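Side-chain contact in putative oxygenase (Streptomyces viridochromogenes Tue57, PDB 4XAA), which probably acts as an iron- and 2-oxoglutarate-dependent dioxygenase on a double-stranded beta-helix scaffold, and holds a nickel ion in this crystal: residues T44-T47 with L51-D54. Numbering follows the deposited sequence.
Sequences TRFT and LRSD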
loop_
_atom_site.group_PDB
_atom_site.type_symbol
_atom_site.label_atom_id
_atom_site.label_comp_id
_atom_site.label_asym_id
_atom_site.label_seq_id
_atom_site.Cartn_x
_atom_site.Cartn_y
_atom_site.Cartn_z
ATOM N N THR A 44 7.595 17.188 -1.727
ATOM C CA THR A 44 8.411 18.299 -2.204
ATOM C C THR A 44 9.320 18.877 -1.124
ATOM O O THR A 44 10.315 19.514 -1.447
ATOM C CB THR A 44 7.559 19.453 -2.764
ATOM O OG1 THR A 44 6.863 20.082 -1.690
ATOM C CG2 THR A 44 6.569 18.958 -3.787
ATOM N N ARG A 45 8.992 18.674 0.147
ATOM C CA ARG A 45 9.864 19.158 1.223
ATOM C C ARG A 45 11.175 18.395 1.209
ATOM O O ARG A 45 12.249 18.956 1.412
ATOM C CB ARG A 45 9.196 19.022 2.586
ATOM C CG ARG A 45 8.089 20.019 2.805
ATOM C CD ARG A 45 7.230 19.635 3.995
ATOM N NE ARG A 45 6.131 20.574 4.178
ATOM C CZ ARG A 45 5.142 20.411 5.050
ATOM N NH1 ARG A 45 5.098 19.334 5.825
ATOM N NH2 ARG A 45 4.194 21.325 5.145
ATOM N N PHE A 46 11.075 17.099 0.964
ATOM C CA PHE A 46 12.253 16.286 0.830
ATOM C C PHE A 46 12.999 16.636 -0.448
ATOM O O PHE A 46 14.190 16.959 -0.430
ATOM C CB PHE A 46 11.886 14.804 0.822
ATOM C CG PHE A 46 13.074 13.903 0.726
ATOM C CD1 PHE A 46 13.608 13.565 -0.506
ATOM C CD2 PHE A 46 13.667 13.395 1.875
ATOM C CE1 PHE A 46 14.712 12.746 -0.589
ATOM C CE2 PHE A 46 14.759 12.572 1.788
ATOM C CZ PHE A 46 15.283 12.249 0.551
ATOM N N THR A 47 12.279 16.551 -1.558
ATOM C CA THR A 47 12.886 16.605 -2.877
ATOM C C THR A 47 13.379 17.990 -3.246
ATOM O O THR A 47 14.437 18.139 -3.843
ATOM C CB THR A 47 11.904 16.167 -3.954
ATOM O OG1 THR A 47 10.846 17.129 -4.034
ATOM C CG2 THR A 47 11.335 14.793 -3.636
ATOM N N LEU A 51 14.435 18.600 3.129
ATOM C CA LEU A 51 14.176 18.056 4.458
ATOM C C LEU A 51 14.671 16.622 4.577
ATOM O O LEU A 51 14.426 15.793 3.696
ATOM C CB LEU A 51 12.688 18.095 4.793
ATOM C CG LEU A 51 12.388 17.433 6.141
ATOM C CD1 LEU A 51 12.714 18.390 7.287
ATOM C CD2 LEU A 51 10.955 16.945 6.229
ATOM N N ARG A 52 15.360 16.339 5.676
ATOM C CA ARG A 52 15.830 15.002 5.986
ATOM C C ARG A 52 15.409 14.678 7.404
ATOM O O ARG A 52 15.874 15.316 8.344
ATOM C CB ARG A 52 17.360 14.893 5.842
ATOM C CG ARG A 52 17.886 15.195 4.444
ATOM C CD ARG A 52 17.489 14.115 3.452
ATOM N NE ARG A 52 18.034 14.383 2.122
ATOM C CZ ARG A 52 17.483 15.203 1.227
ATOM N NH1 ARG A 52 16.351 15.846 1.504
ATOM N NH2 ARG A 52 18.064 15.381 0.048
ATOM N N SER A 53 14.526 13.700 7.561
ATOM C CA SER A 53 14.099 13.274 8.890
ATOM C C SER A 53 13.976 11.769 8.937
ATOM O O SER A 53 14.041 11.091 7.910
ATOM C CB SER A 53 12.767 13.935 9.284
ATOM O OG SER A 53 11.863 13.005 9.876
ATOM N N ASP A 54 13.777 11.255 10.140
ATOM C CA ASP A 54 13.761 9.825 10.355
ATOM C C ASP A 54 12.621 9.155 9.602
ATOM O O ASP A 54 12.802 8.081 9.033
ATOM C CB ASP A 54 13.667 9.512 11.844
ATOM C CG ASP A 54 14.121 8.099 12.167
ATOM O OD1 ASP A 54 15.359 7.860 12.163
ATOM O OD2 ASP A 54 13.239 7.236 12.420
#
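Arg52 NH1 grips two backbone carbonyls at once, donating to Phe46 O at 3.1 Å and to Leu51 O at 2.9 Å; the first bond joins the loop to the end of helix 29-47, the second folds the side chain back on its own loop. The site lies at the periphery of the double-stranded beta-helix fold, where the chain leaves the helix and turns back toward edge strand 56-59. The two bonds differ in approach. Leu51 O lies in the guanidinium plane, although NH1 stands well above that carbonyl's own plane; Phe46 O is tilted from the guanidinium plane, and its bond is more bent, 147° at the hydrogen. Together they help hold the guanidinium almost flat over one face of the Phe46 ring, planes 20° apart. CZ of Arg52 sits 4.0 Å from the centroid of the Phe46 ring, a cation-pi contact. The Arg52 chain reaches this face by turning about its CB-CG bond (chi2 -69°), which brings its CD 3.6 Å from Phe46 CE2. Phe46 itself is buried, its side chain also touching Tyr56 and Asn58 of the strand. The backbone joins in as well: Leu51 N of the loop donates a nearly straight bond of 2.8 Å to Arg45 O of the helix, while the Arg45 side chain leads away to bond Asp79 O through NH1. Beside that bond, Leu51 CB packs 3.5 Å from Arg45 O.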